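Local coordinates for putative glycosyltransferase (Mannosyltransferase) involved in glycosylating the PBCV-1 major capsid protein (Paramecium bursaria Chlorella virus 1, PDB 2P6W), which probably transfers sugar from a nucleotide-sugar donor in glycosylating the major capsid protein of the virus, this piece being its manganese-binding N-terminal domain, at residues Pro6-His14 with Phe70-Ser81; Phe110-Asn121 with Leu177-Pro185. All coordinates share one frame; numbering follows the deposited sequence.

Contact 1: Pro6-His14 with Phe70-Ser81; sequences PCITILSGH and FPSTEWFLWLDS. With MN (manganese (II) ion), chain B.
Cys7 O is gripped by two backbone donors of the facing segment. Trp75 N reaches it at 3.1 Å and Glu74 N at 2.9 Å. The carboxylate of Glu74 reaches the same residue: its OE2 takes the N-H of Cys7 at 3.0 Å, from above the carboxylate plane. From here strands 8-13 and 75-79 run parallel, and Thr9 and Leu11 each bond through both N and O. They are neighbouring strands in the mixed sheet of a GT-A, Rossmann-like nucleotide-binding domain. On one face Ile10 CG2 meets Leu79 CD1 at 3.6 Å, under helix 20-36. On the other, Leu11 CD1 touches the ring edge of Trp78, on the side of helix 59-69. Thr73 CG2 sits over the centre of one face of the Phe76 ring. At the C-terminal end Ser12 OG, anti to the backbone N (chi1 -170°), donates to Leu79 O at 2.6 Å, and His14 ND1 pairs with Ser81 OG at 2.8 Å. Asp80 belongs to the DxD motif. Its OD2 binds manganese together with Asp82 and His195. Its OD1 takes the indole N-H of Trp78 on the anti lone pair at 2.9 Å and also forms a salt bridge with Arg59.

Contact 2: Phe110-Asn121 with Leu177-Pro185; sequences FHEAPWGSYPIN and LNCIVKAYP
The loop between strands 107-110 and 124-128 meets the short strand 179-180 and the residues on both sides of it, beside the manganese site. Asn178 ND2 donates to Asn121 OD1 at 3.0 Å. The two amides stand nearly perpendicular, with planes 82° apart, and the N-H arrives from above the plane of the acceptor amide. Asn178 OD1 accepts from His195 ND1, which would help orient this manganese ligand. The same amide thus holds both His195 and Asn121. Asn121 is fixed further by Glu112, whose OE1 takes its ND2 at 2.9 Å. The other oxygen, Glu112 OE2, accepts from the backbone N atoms of Ser117 and Tyr118, which pins the loop around this carboxylate. Ile180 CD1 packs against Asn121 ND2 and Glu112 OE1. Phe110 CE1 packs against Leu177 CB at 3.6 Å.

Farther out, Tyr184 OH donates to Ala113 O at 2.7 Å, from above the carbonyl plane. With CG anti to the carbonyl carbon (chi1 -45°), Trp115 turns its edge to the face of Tyr184 in an offset edge-to-face pair, planes at 69°. Trp115 CB also touches Ala183 CB at 3.9 Å, while Pro114 CG lies over one face of the indole. Water links His111 O to Asn178 O, and a second water donates to Ala183 O. Asn121 also lies close to Cys197, a residue of the UDP site. A second-shell amide holding a metal-bound histidine beside the nucleotide pocket is consistent with the manganese-dependent active site of a GT-A glycosyltransferase.

The chain starts in strand 8-13, passes through helix 20-36, strand 39-43 and helices 52-57 and 59-69, and returns along strand 75-79, where contact 1 closes the first loop. It continues through strand 107-110 into the 110-121 loop. Strand 124-128, two helices and strand 169-172 follow before contact 2 closes the second loop at 177-185. The two loops are in series, neither nested nor crossed. Contact 1 joins neighbouring strands of the six-stranded sheet. Contact 2 ties a loop of that sheet to the three-stranded sheet containing 193-195. Their centres are 21 Å apart, yet both border the manganese site: Asp80 is a ligand, and Asn178 is hydrogen-bonded to the ligand His195.

Contact 1: Pro6-His14 with Phe70-Ser81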
loop_
_atom_site.group_PDB
_atom_site.type_symbol
_atom_site.label_atom_id
_atom_site.label_comp_id
_atom_site.label_asym_id
_atom_site.label_seq_id
_atom_site.Cartn_x
_atom_site.Cartn_y
_atom_site.Cartn_z
ATOM N N PRO A 6 7.998 16.170 1.819
ATOM C CA PRO A 6 8.008 15.863 0.391
ATOM C C PRO A 6 6.613 15.807 -0.175
ATOM O O PRO A 6 5.655 15.641 0.563
ATOM C CB PRO A 6 8.630 14.461 0.331
ATOM C CG PRO A 6 8.365 13.877 1.661
ATOM C CD PRO A 6 8.431 15.017 2.626
ATOM N N CYS A 7 6.515 15.945 -1.488
ATOM C CA CYS A 7 5.260 15.802 -2.184
ATOM C C CYS A 7 4.907 14.319 -2.207
ATOM O O CYS A 7 5.628 13.510 -2.805
ATOM C CB CYS A 7 5.387 16.337 -3.600
ATOM S SG CYS A 7 3.896 16.134 -4.549
ATOM N N ILE A 8 3.808 13.971 -1.534
ATOM C CA ILE A 8 3.354 12.579 -1.444
ATOM C C ILE A 8 2.032 12.403 -2.178
ATOM O O ILE A 8 1.133 13.233 -2.029
ATOM C CB ILE A 8 3.189 12.176 0.025
ATOM C CG1 ILE A 8 4.557 12.148 0.706
ATOM C CG2 ILE A 8 2.463 10.802 0.173
ATOM C CD1 ILE A 8 4.486 12.183 2.237
ATOM N N THR A 9 1.920 11.323 -2.962
ATOM C CA THR A 9 0.663 10.936 -3.595
ATOM C C THR A 9 0.277 9.581 -3.040
ATOM O O THR A 9 1.032 8.616 -3.191
ATOM C CB THR A 9 0.821 10.811 -5.123
ATOM O OG1 THR A 9 1.070 12.110 -5.674
ATOM C CG2 THR A 9 -0.429 10.203 -5.787
ATOM N N ILE A 10 -0.867 9.512 -2.373
ATOM C CA ILE A 10 -1.377 8.226 -1.925
ATOM C C ILE A 10 -2.229 7.682 -3.045
ATOM O O ILE A 10 -3.017 8.423 -3.640
ATOM C CB ILE A 10 -2.187 8.347 -0.616
ATOM C CG1 ILE A 10 -1.317 9.034 0.444
ATOM C CG2 ILE A 10 -2.703 6.953 -0.159
ATOM C CD1 ILE A 10 -1.906 9.099 1.828
ATOM N N LEU A 11 -2.062 6.397 -3.324
ATOM C CA LEU A 11 -2.861 5.749 -4.367
ATOM C C LEU A 11 -3.452 4.448 -3.868
ATOM O O LEU A 11 -2.882 3.755 -3.020
ATOM C CB LEU A 11 -2.063 5.518 -5.660
ATOM C CG LEU A 11 -0.815 4.644 -5.540
ATOM C CD1 LEU A 11 -0.642 3.776 -6.772
ATOM C CD2 LEU A 11 0.416 5.500 -5.343
ATOM N N SER A 12 -4.613 4.120 -4.433
ATOM C CA SER A 12 -5.288 2.870 -4.130
ATOM C C SER A 12 -6.267 2.616 -5.247
ATOM O O SER A 12 -6.222 3.296 -6.294
ATOM C CB SER A 12 -6.023 2.969 -2.788
ATOM O OG SER A 12 -6.504 1.697 -2.347
ATOM N N GLY A 13 -7.166 1.665 -5.033
ATOM C CA GLY A 13 -8.208 1.402 -6.025
ATOM C C GLY A 13 -9.046 0.245 -5.581
ATOM O O GLY A 13 -8.626 -0.529 -4.716
ATOM N N HIS A 14 -10.240 0.133 -6.164
ATOM C CA HIS A 14 -11.121 -1.007 -5.908
ATOM C C HIS A 14 -12.184 -1.075 -6.974
ATOM O O HIS A 14 -12.650 -0.050 -7.456
ATOM C CB HIS A 14 -11.806 -0.931 -4.548
ATOM C CG HIS A 14 -12.353 -2.250 -4.099
ATOM N ND1 HIS A 14 -11.597 -3.170 -3.402
ATOM C CD2 HIS A 14 -13.562 -2.832 -4.301
ATOM C CE1 HIS A 14 -12.325 -4.247 -3.167
ATOM N NE2 HIS A 14 -13.518 -4.072 -3.712
ATOM N N PHE A 70 -0.134 12.990 -11.326
ATOM C CA PHE A 70 0.609 13.827 -10.372
ATOM C C PHE A 70 2.116 13.769 -10.656
ATOM O O PHE A 70 2.889 13.192 -9.890
ATOM C CB PHE A 70 0.274 13.438 -8.920
ATOM C CG PHE A 70 -1.193 13.552 -8.591
ATOM C CD1 PHE A 70 -1.794 14.803 -8.466
ATOM C CD2 PHE A 70 -1.983 12.416 -8.450
ATOM C CE1 PHE A 70 -3.164 14.920 -8.195
ATOM C CE2 PHE A 70 -3.358 12.526 -8.160
ATOM C CZ PHE A 70 -3.940 13.790 -8.026
ATOM N N PRO A 71 2.545 14.404 -11.755
ATOM C CA PRO A 71 3.954 14.306 -12.143
ATOM C C PRO A 71 4.974 14.902 -11.154
ATOM O O PRO A 71 6.153 14.536 -11.222
ATOM C CB PRO A 71 3.995 15.030 -13.497
ATOM C CG PRO A 71 2.834 15.940 -13.475
ATOM C CD PRO A 71 1.770 15.232 -12.699
ATOM N N SER A 72 4.544 15.777 -10.245
ATOM C CA SER A 72 5.474 16.390 -9.284
ATOM C C SER A 72 5.737 15.513 -8.050
ATOM O O SER A 72 6.493 15.902 -7.152
ATOM C CB SER A 72 4.974 17.775 -8.862
ATOM O OG SER A 72 4.953 18.634 -9.990
ATOM N N THR A 73 5.099 14.346 -8.006
ATOM C CA THR A 73 5.238 13.421 -6.863
ATOM C C THR A 73 6.687 13.039 -6.593
ATOM O O THR A 73 7.432 12.734 -7.520
ATOM C CB THR A 73 4.435 12.129 -7.092
ATOM O OG1 THR A 73 3.076 12.452 -7.417
ATOM C CG2 THR A 73 4.458 11.248 -5.837
ATOM N N GLU A 74 7.090 13.079 -5.321
ATOM C CA GLU A 74 8.377 12.529 -4.901
ATOM C C GLU A 74 8.223 11.134 -4.324
ATOM O O GLU A 74 9.012 10.247 -4.642
ATOM C CB GLU A 74 9.031 13.426 -3.864
ATOM C CG GLU A 74 9.377 14.797 -4.397
ATOM C CD GLU A 74 9.898 15.693 -3.303
ATOM O OE1 GLU A 74 11.069 15.493 -2.918
ATOM O OE2 GLU A 74 9.128 16.565 -2.824
ATOM N N TRP A 75 7.217 10.960 -3.465
ATOM C CA TRP A 75 6.909 9.649 -2.881
ATOM C C TRP A 75 5.506 9.192 -3.224
ATOM O O TRP A 75 4.540 9.932 -2.990
ATOM C CB TRP A 75 7.027 9.677 -1.358
ATOM C CG TRP A 75 8.449 9.643 -0.898
ATOM C CD1 TRP A 75 9.202 10.703 -0.480
ATOM C CD2 TRP A 75 9.298 8.497 -0.831
ATOM N NE1 TRP A 75 10.469 10.286 -0.167
ATOM C CE2 TRP A 75 10.558 8.935 -0.363
ATOM C CE3 TRP A 75 9.124 7.146 -1.122
ATOM C CZ2 TRP A 75 11.631 8.063 -0.172
ATOM C CZ3 TRP A 75 10.213 6.276 -0.932
ATOM C CH2 TRP A 75 11.434 6.744 -0.467
ATOM N N PHE A 76 5.405 7.981 -3.763
ATOM C CA PHE A 76 4.114 7.331 -4.014
ATOM C C PHE A 76 3.867 6.377 -2.871
ATOM O O PHE A 76 4.780 5.675 -2.441
ATOM C CB PHE A 76 4.140 6.551 -5.328
ATOM C CG PHE A 76 4.269 7.440 -6.529
ATOM C CD1 PHE A 76 3.137 7.981 -7.137
ATOM C CD2 PHE A 76 5.530 7.754 -7.035
ATOM C CE1 PHE A 76 3.256 8.819 -8.231
ATOM C CE2 PHE A 76 5.656 8.603 -8.145
ATOM C CZ PHE A 76 4.509 9.137 -8.736
ATOM N N LEU A 77 2.642 6.370 -2.360
ATOM C CA LEU A 77 2.303 5.481 -1.255
ATOM C C LEU A 77 1.110 4.636 -1.695
ATOM O O LEU A 77 0.006 5.153 -1.831
ATOM C CB LEU A 77 1.966 6.304 0.004
ATOM C CG LEU A 77 1.407 5.511 1.187
ATOM C CD1 LEU A 77 2.356 4.371 1.581
ATOM C CD2 LEU A 77 1.148 6.417 2.375
ATOM N N TRP A 78 1.341 3.344 -1.928
ATOM C CA TRP A 78 0.251 2.414 -2.232
ATOM C C TRP A 78 -0.402 1.947 -0.933
ATOM O O TRP A 78 0.315 1.518 -0.030
ATOM C CB TRP A 78 0.781 1.162 -2.966
ATOM C CG TRP A 78 -0.280 0.115 -3.010
ATOM C CD1 TRP A 78 -0.439 -0.946 -2.159
ATOM C CD2 TRP A 78 -1.407 0.085 -3.898
ATOM N NE1 TRP A 78 -1.587 -1.640 -2.473
ATOM C CE2 TRP A 78 -2.193 -1.034 -3.543
ATOM C CE3 TRP A 78 -1.826 0.893 -4.966
ATOM C CZ2 TRP A 78 -3.382 -1.361 -4.211
ATOM C CZ3 TRP A 78 -3.007 0.557 -5.645
ATOM C CH2 TRP A 78 -3.774 -0.556 -5.255
ATOM N N LEU A 79 -1.735 2.013 -0.857
ATOM C CA LEU A 79 -2.504 1.388 0.228
ATOM C C LEU A 79 -3.531 0.437 -0.358
ATOM O O LEU A 79 -4.317 0.834 -1.244
ATOM C CB LEU A 79 -3.274 2.451 1.025
ATOM C CG LEU A 79 -2.461 3.566 1.669
ATOM C CD1 LEU A 79 -3.405 4.509 2.410
ATOM C CD2 LEU A 79 -1.346 3.062 2.582
ATOM N N ASP A 80 -3.554 -0.808 0.128
ATOM C CA ASP A 80 -4.629 -1.750 -0.246
ATOM C C ASP A 80 -5.971 -1.104 0.074
ATOM O O ASP A 80 -6.066 -0.284 0.995
ATOM C CB ASP A 80 -4.559 -3.040 0.578
ATOM C CG ASP A 80 -3.479 -3.998 0.109
ATOM O OD1 ASP A 80 -2.754 -3.681 -0.858
ATOM O OD2 ASP A 80 -3.366 -5.080 0.730
ATOM N N SER A 81 -7.018 -1.485 -0.644
ATOM C CA SER A 81 -8.351 -0.976 -0.314
ATOM C C SER A 81 -8.876 -1.502 1.027
ATOM O O SER A 81 -9.914 -1.030 1.520
ATOM C CB SER A 81 -9.352 -1.291 -1.437
ATOM O OG SER A 81 -9.362 -2.687 -1.711
HETATM MN MN MN B . -4.494 -6.156 2.213
#

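Contact 2: Phe110-Asn121 with Leu177-Pro185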
loop_
_atom_site.group_PDB
_atom_site.type_symbol
_atom_site.label_atom_id
_atom_site.label_comp_id
_atom_site.label_asym_id
_atom_site.label_seq_id
_atom_site.Cartn_x
_atom_site.Cartn_y
_atom_site.Cartn_z
ATOM N N PHE A 110 7.405 -2.882 5.105
ATOM C CA PHE A 110 7.079 -3.256 6.491
ATOM C C PHE A 110 7.028 -4.751 6.654
ATOM O O PHE A 110 6.494 -5.452 5.798
ATOM C CB PHE A 110 5.751 -2.599 6.921
ATOM C CG PHE A 110 5.758 -1.144 6.666
ATOM C CD1 PHE A 110 6.340 -0.283 7.589
ATOM C CD2 PHE A 110 5.298 -0.635 5.455
ATOM C CE1 PHE A 110 6.440 1.079 7.326
ATOM C CE2 PHE A 110 5.384 0.712 5.179
ATOM C CZ PHE A 110 5.965 1.584 6.114
ATOM N N HIS A 111 7.607 -5.236 7.753
ATOM C CA HIS A 111 7.504 -6.651 8.046
ATOM C C HIS A 111 6.164 -6.974 8.692
ATOM O O HIS A 111 5.364 -6.073 8.976
ATOM C CB HIS A 111 8.693 -7.147 8.888
ATOM C CG HIS A 111 8.676 -6.699 10.317
ATOM N ND1 HIS A 111 7.852 -7.272 11.261
ATOM C CD2 HIS A 111 9.431 -5.786 10.980
ATOM C CE1 HIS A 111 8.068 -6.706 12.433
ATOM N NE2 HIS A 111 9.034 -5.812 12.293
ATOM N N GLU A 112 5.909 -8.272 8.875
ATOM C CA GLU A 112 4.656 -8.733 9.516
ATOM C C GLU A 112 4.972 -9.820 10.541
ATOM O O GLU A 112 4.180 -10.731 10.760
ATOM C CB GLU A 112 3.629 -9.214 8.479
ATOM C CG GLU A 112 4.142 -10.255 7.453
ATOM C CD GLU A 112 3.043 -10.818 6.565
ATOM O OE1 GLU A 112 1.995 -10.155 6.403
ATOM O OE2 GLU A 112 3.241 -11.927 6.026
ATOM N N ALA A 113 6.110 -9.675 11.213
ATOM C CA ALA A 113 6.579 -10.685 12.163
ATOM C C ALA A 113 6.013 -10.485 13.560
ATOM O O ALA A 113 5.673 -9.370 13.927
ATOM C CB ALA A 113 8.102 -10.643 12.232
ATOM N N PRO A 114 5.933 -11.566 14.356
ATOM C CA PRO A 114 6.164 -12.962 14.004
ATOM C C PRO A 114 4.901 -13.695 13.524
ATOM O O PRO A 114 4.937 -14.926 13.348
ATOM C CB PRO A 114 6.596 -13.551 15.347
ATOM C CG PRO A 114 5.729 -12.862 16.325
ATOM C CD PRO A 114 5.613 -11.430 15.790
ATOM N N TRP A 115 3.817 -12.944 13.312
ATOM C CA TRP A 115 2.478 -13.511 13.106
ATOM C C TRP A 115 2.146 -13.782 11.632
ATOM O O TRP A 115 1.129 -14.424 11.341
ATOM C CB TRP A 115 1.402 -12.574 13.693
ATOM C CG TRP A 115 1.776 -12.079 15.033
ATOM C CD1 TRP A 115 2.098 -10.790 15.382
ATOM C CD2 TRP A 115 1.890 -12.863 16.221
ATOM N NE1 TRP A 115 2.396 -10.724 16.725
ATOM C CE2 TRP A 115 2.296 -11.987 17.263
ATOM C CE3 TRP A 115 1.684 -14.220 16.513
ATOM C CZ2 TRP A 115 2.507 -12.429 18.570
ATOM C CZ3 TRP A 115 1.892 -14.664 17.823
ATOM C CH2 TRP A 115 2.299 -13.763 18.837
ATOM N N GLY A 116 2.972 -13.263 10.720
ATOM C CA GLY A 116 2.643 -13.253 9.289
ATOM C C GLY A 116 3.128 -14.492 8.564
ATOM O O GLY A 116 3.307 -15.540 9.185
ATOM N N SER A 117 3.343 -14.384 7.252
ATOM C CA SER A 117 3.835 -15.545 6.505
ATOM C C SER A 117 4.919 -15.174 5.500
ATOM O O SER A 117 5.399 -16.033 4.783
ATOM C CB SER A 117 2.691 -16.256 5.791
ATOM O OG SER A 117 1.989 -15.332 4.996
ATOM N N TYR A 118 5.323 -13.908 5.477
ATOM C CA TYR A 118 6.318 -13.442 4.497
ATOM C C TYR A 118 7.180 -12.307 5.098
ATOM O O TYR A 118 6.735 -11.596 6.022
ATOM C CB TYR A 118 5.600 -13.006 3.203
ATOM C CG TYR A 118 6.548 -12.972 2.019
ATOM C CD1 TYR A 118 7.048 -14.159 1.475
ATOM C CD2 TYR A 118 6.982 -11.767 1.478
ATOM C CE1 TYR A 118 7.938 -14.143 0.412
ATOM C CE2 TYR A 118 7.867 -11.741 0.403
ATOM C CZ TYR A 118 8.344 -12.937 -0.117
ATOM O OH TYR A 118 9.250 -12.923 -1.152
ATOM N N PRO A 119 8.453 -12.167 4.645
ATOM C CA PRO A 119 9.269 -11.112 5.270
ATOM C C PRO A 119 8.777 -9.665 5.157
ATOM O O PRO A 119 9.148 -8.841 5.996
ATOM C CB PRO A 119 10.629 -11.252 4.583
ATOM C CG PRO A 119 10.673 -12.684 4.147
ATOM C CD PRO A 119 9.248 -13.002 3.718
ATOM N N ILE A 120 7.976 -9.359 4.135
ATOM C CA ILE A 120 7.356 -8.031 4.043
ATOM C C ILE A 120 5.879 -8.170 3.699
ATOM O O ILE A 120 5.455 -9.163 3.077
ATOM C CB ILE A 120 8.071 -7.079 3.019
ATOM C CG1 ILE A 120 8.063 -7.675 1.596
ATOM C CG2 ILE A 120 9.493 -6.800 3.454
ATOM C CD1 ILE A 120 8.564 -6.719 0.498
ATOM N N ASN A 121 5.099 -7.164 4.103
ATOM C CA ASN A 121 3.707 -7.090 3.690
ATOM C C ASN A 121 3.514 -5.798 2.907
ATOM O O ASN A 121 3.657 -4.706 3.470
ATOM C CB ASN A 121 2.810 -7.130 4.924
ATOM C CG ASN A 121 1.350 -7.047 4.578
ATOM O OD1 ASN A 121 0.884 -6.051 4.008
ATOM N ND2 ASN A 121 0.592 -8.068 4.982
ATOM N N LEU A 177 2.441 1.925 10.619
ATOM C CA LEU A 177 2.213 2.163 9.186
ATOM C C LEU A 177 1.651 0.983 8.370
ATOM O O LEU A 177 1.240 1.161 7.228
ATOM C CB LEU A 177 3.460 2.738 8.508
ATOM C CG LEU A 177 3.813 4.147 9.022
ATOM C CD1 LEU A 177 5.224 4.516 8.639
ATOM C CD2 LEU A 177 2.833 5.228 8.517
ATOM N N ASN A 178 1.649 -0.210 8.948
ATOM C CA ASN A 178 0.983 -1.342 8.296
ATOM C C ASN A 178 0.456 -2.224 9.417
ATOM O O ASN A 178 0.882 -3.364 9.602
ATOM C CB ASN A 178 1.937 -2.086 7.361
ATOM C CG ASN A 178 1.219 -3.082 6.455
ATOM O OD1 ASN A 178 0.030 -3.385 6.638
ATOM N ND2 ASN A 178 1.939 -3.592 5.444
ATOM N N CYS A 179 -0.451 -1.639 10.200
ATOM C CA CYS A 179 -0.866 -2.261 11.444
ATOM C C CYS A 179 -1.983 -3.265 11.202
ATOM O O CYS A 179 -3.179 -2.935 11.239
ATOM C CB CYS A 179 -1.263 -1.189 12.464
ATOM S SG CYS A 179 -1.551 -1.936 14.078
ATOM N N ILE A 180 -1.570 -4.501 10.913
ATOM C CA ILE A 180 -2.494 -5.604 10.662
ATOM C C ILE A 180 -3.381 -5.834 11.889
ATOM O O ILE A 180 -2.882 -6.024 13.005
ATOM C CB ILE A 180 -1.712 -6.880 10.266
ATOM C CG1 ILE A 180 -1.010 -6.671 8.910
ATOM C CG2 ILE A 180 -2.638 -8.092 10.219
ATOM C CD1 ILE A 180 -0.040 -7.779 8.530
ATOM N N VAL A 181 -4.700 -5.765 11.690
ATOM C CA VAL A 181 -5.620 -5.724 12.823
ATOM C C VAL A 181 -5.569 -6.974 13.687
ATOM O O VAL A 181 -5.496 -6.871 14.899
ATOM C CB VAL A 181 -7.069 -5.445 12.401
ATOM C CG1 VAL A 181 -7.428 -6.221 11.184
ATOM C CG2 VAL A 181 -8.040 -5.762 13.538
ATOM N N LYS A 182 -5.606 -8.147 13.068
ATOM C CA LYS A 182 -5.629 -9.370 13.875
ATOM C C LYS A 182 -4.301 -9.671 14.574
ATOM O O LYS A 182 -4.282 -10.304 15.638
ATOM C CB LYS A 182 -6.091 -10.560 13.029
ATOM C CG LYS A 182 -7.622 -10.559 12.846
ATOM C CD LYS A 182 -8.083 -11.688 11.957
ATOM C CE LYS A 182 -9.592 -11.883 12.050
ATOM N NZ LYS A 182 -10.037 -13.134 11.362
ATOM N N ALA A 183 -3.205 -9.217 13.966
ATOM C CA ALA A 183 -1.856 -9.531 14.434
ATOM C C ALA A 183 -1.339 -8.587 15.520
ATOM O O ALA A 183 -0.587 -9.015 16.421
ATOM C CB ALA A 183 -0.905 -9.520 13.260
ATOM N N TYR A 184 -1.709 -7.309 15.405
ATOM C CA TYR A 184 -1.255 -6.280 16.336
ATOM C C TYR A 184 -2.419 -5.491 16.946
ATOM O O TYR A 184 -2.440 -4.268 16.877
ATOM C CB TYR A 184 -0.277 -5.315 15.623
ATOM C CG TYR A 184 0.827 -5.995 14.847
ATOM C CD1 TYR A 184 1.865 -6.684 15.501
ATOM C CD2 TYR A 184 0.843 -5.948 13.447
ATOM C CE1 TYR A 184 2.882 -7.314 14.768
ATOM C CE2 TYR A 184 1.862 -6.556 12.712
ATOM C CZ TYR A 184 2.873 -7.236 13.378
ATOM O OH TYR A 184 3.850 -7.838 12.621
ATOM N N PRO A 185 -3.390 -6.195 17.579
ATOM C CA PRO A 185 -4.600 -5.539 18.095
ATOM C C PRO A 185 -4.278 -4.413 19.068
ATOM O O PRO A 185 -5.013 -3.424 19.114
ATOM C CB PRO A 185 -5.334 -6.665 18.848
ATOM C CG PRO A 185 -4.286 -7.751 19.055
ATOM C CD PRO A 185 -3.386 -7.641 17.861
HETATM O O HOH W 1 2.535 -5.477 8.142
HETATM O O HOH W 2 0.866 -8.532 18.719
#